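Local coordinates for Low molecular weight protein-tyrosine-phosphatase ptpA (Staphylococcus aureus, PDB 3ROF) that removes phosphate from phosphotyrosine in proteins, probably acting as a secreted effector that counteracts host defences during infection, at residues I17-M22 with V123-Y128. Numbering follows the deposited sequence.
Sequences ICRSPM and VPDPYY. With PO4 (phosphate ion), chain C.
R19 and D125 stack beside a bound phosphate where the P-loop of this low molecular weight tyrosine phosphatase, leading from strand 7-13 into helix 19-33, meets the loop that carries the probable proton donor. The arginine chain turns about its CG-CD bond (chi3 -69°), which sets its guanidinium side-on to the anion: NE and NH2 make a two-pronged grip, NE donating nearly straight to phosphate O1 at 2.8 Å and NH2 to O2. O1 also takes the backbone N-H of R19, while I17 N and C18 N converge on O4, and G15 N adds another bond. At the far end, NH1 donates to V123 O at 2.9 Å, the oxygen lying close to the guanidinium plane, and forms a salt bridge with D91; together these bonds fix the guanidinium's orientation in its plane.

D125 comes over one face of this plane. Its CB sits above the guanidinium centre, and the carboxylate lies 9° from parallel with it. NH2 and OD2 are 3.6 Å apart, a long salt bridge of charges alone, with no N-H aimed at the oxygen. With CG anti to the backbone N (chi1 -173°), OD1 accepts the capping bond from Y127 N at the start of helix 126-129 and also comes within 2.6 Å of phosphate O3. OD2 has a hydrogen bond to a polar side chain of a bound peptide.

Apolar contacts join the segments beside the phosphate: P126 CG packs on C18 CB at 3.6 Å, P126 CD touches R19 CG, V123 CG1 packs on R19 CD, and I17 CD1 meets the edge of the Y127 ring. The position of OD1 beside O3 is consistent with D125 as proton donor to the leaving phenolate, while R19 probably holds a substrate's phosphoryl oxygens as it holds this phosphate.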
loop_
_atom_site.group_PDB
_atom_site.type_symbol
_atom_site.label_atom_id
_atom_site.label_comp_id
_atom_site.label_asym_id
_atom_site.label_seq_id
_atom_site.Cartn_x
_atom_site.Cartn_y
_atom_site.Cartn_z
ATOM N N ILE A 17 4.312 8.447 -3.554
ATOM C CA ILE A 17 5.433 9.050 -2.862
ATOM C C ILE A 17 5.236 9.138 -1.360
ATOM O O ILE A 17 6.242 9.141 -0.647
ATOM C CB ILE A 17 5.848 10.420 -3.486
ATOM C CG1 ILE A 17 4.654 11.385 -3.597
ATOM C CG2 ILE A 17 6.523 10.214 -4.810
ATOM C CD1 ILE A 17 5.069 12.813 -3.826
ATOM N N CYS A 18 3.999 9.211 -0.870
ATOM C CA CYS A 18 3.813 9.400 0.576
ATOM C C CYS A 18 3.217 8.146 1.195
ATOM O O CYS A 18 3.911 7.412 1.939
ATOM C CB CYS A 18 2.936 10.606 0.892
ATOM S SG CYS A 18 3.620 12.186 0.302
ATOM N N ARG A 19 1.949 7.885 0.959
ATOM C CA ARG A 19 1.222 6.850 1.715
ATOM C C ARG A 19 1.573 5.430 1.342
ATOM O O ARG A 19 1.937 4.620 2.195
ATOM C CB ARG A 19 -0.289 7.056 1.589
ATOM C CG ARG A 19 -0.780 8.306 2.290
ATOM C CD ARG A 19 -2.192 8.740 1.887
ATOM N NE ARG A 19 -2.191 9.204 0.525
ATOM C CZ ARG A 19 -3.267 9.483 -0.181
ATOM N NH1 ARG A 19 -4.460 9.401 0.397
ATOM N NH2 ARG A 19 -3.162 9.854 -1.455
ATOM N N SER A 20 1.444 5.077 0.063
ATOM C CA SER A 20 1.674 3.688 -0.290
ATOM C C SER A 20 3.135 3.261 -0.132
ATOM O O SER A 20 3.352 2.116 0.231
ATOM C CB SER A 20 1.094 3.325 -1.658
ATOM O OG SER A 20 1.693 4.020 -2.744
ATOM N N PRO A 21 4.153 4.123 -0.356
ATOM C CA PRO A 21 5.497 3.656 -0.051
ATOM C C PRO A 21 5.663 3.398 1.446
ATOM O O PRO A 21 6.356 2.464 1.857
ATOM C CB PRO A 21 6.412 4.810 -0.534
ATOM C CG PRO A 21 5.601 5.476 -1.601
ATOM C CD PRO A 21 4.174 5.429 -1.062
ATOM N N MET A 22 5.078 4.268 2.276
ATOM C CA MET A 22 5.203 4.052 3.695
ATOM C C MET A 22 4.615 2.690 4.096
ATOM O O MET A 22 5.222 1.913 4.847
ATOM C CB MET A 22 4.517 5.175 4.495
ATOM C CG MET A 22 4.932 5.133 5.920
ATOM S SD MET A 22 3.964 6.162 7.051
ATOM C CE MET A 22 4.242 7.801 6.393
ATOM N N VAL A 123 -7.309 7.433 4.475
ATOM C CA VAL A 123 -6.035 7.960 4.945
ATOM C C VAL A 123 -5.807 9.298 4.255
ATOM O O VAL A 123 -5.660 9.340 3.024
ATOM C CB VAL A 123 -4.883 7.010 4.615
ATOM C CG1 VAL A 123 -3.527 7.593 5.078
ATOM C CG2 VAL A 123 -5.144 5.618 5.197
ATOM N N PRO A 124 -5.789 10.404 5.017
ATOM C CA PRO A 124 -5.560 11.715 4.377
ATOM C C PRO A 124 -4.190 11.818 3.757
ATOM O O PRO A 124 -3.253 11.218 4.224
ATOM C CB PRO A 124 -5.696 12.726 5.524
ATOM C CG PRO A 124 -6.463 11.985 6.587
ATOM C CD PRO A 124 -5.977 10.535 6.464
ATOM N N ASP A 125 -4.083 12.594 2.701
ATOM C CA ASP A 125 -2.853 12.677 1.936
ATOM C C ASP A 125 -1.865 13.650 2.576
ATOM O O ASP A 125 -2.108 14.877 2.603
ATOM C CB ASP A 125 -3.180 13.133 0.511
ATOM C CG ASP A 125 -1.993 13.088 -0.435
ATOM O OD1 ASP A 125 -0.868 12.795 0.019
ATOM O OD2 ASP A 125 -2.224 13.344 -1.647
ATOM N N PRO A 126 -0.748 13.150 3.118
ATOM C CA PRO A 126 0.195 14.034 3.800
ATOM C C PRO A 126 1.037 14.850 2.839
ATOM O O PRO A 126 1.751 15.748 3.311
ATOM C CB PRO A 126 1.034 13.055 4.604
ATOM C CG PRO A 126 1.122 11.842 3.692
ATOM C CD PRO A 126 -0.257 11.753 3.062
ATOM N N TYR A 127 0.903 14.663 1.539
ATOM C CA TYR A 127 1.478 15.606 0.582
ATOM C C TYR A 127 0.996 17.017 0.935
ATOM O O TYR A 127 1.734 17.995 0.777
ATOM C CB TYR A 127 1.014 15.241 -0.820
ATOM C CG TYR A 127 1.515 16.136 -1.908
ATOM C CD1 TYR A 127 2.654 15.794 -2.584
ATOM C CD2 TYR A 127 0.803 17.254 -2.325
ATOM C CE1 TYR A 127 3.126 16.552 -3.641
ATOM C CE2 TYR A 127 1.252 18.028 -3.392
ATOM C CZ TYR A 127 2.419 17.666 -4.039
ATOM O OH TYR A 127 2.879 18.419 -5.101
ATOM N N TYR A 128 -0.269 17.114 1.368
ATOM C CA TYR A 128 -0.847 18.360 1.813
ATOM C C TYR A 128 -0.704 18.532 3.309
ATOM O O TYR A 128 -0.255 19.581 3.778
ATOM C CB TYR A 128 -2.326 18.429 1.399
ATOM C CG TYR A 128 -2.529 18.366 -0.104
ATOM C CD1 TYR A 128 -2.146 19.424 -0.895
ATOM C CD2 TYR A 128 -3.016 17.235 -0.732
ATOM C CE1 TYR A 128 -2.266 19.410 -2.245
ATOM C CE2 TYR A 128 -3.150 17.197 -2.137
ATOM C CZ TYR A 128 -2.763 18.299 -2.881
ATOM O OH TYR A 128 -2.862 18.335 -4.257
HETATM P P PO4 C . 0.540 10.146 -1.929
HETATM O O1 PO4 C . 0.313 9.466 -0.604
HETATM O O2 PO4 C . -0.663 10.049 -2.841
HETATM O O3 PO4 C . 0.834 11.653 -1.637
HETATM O O4 PO4 C . 1.799 9.650 -2.601
#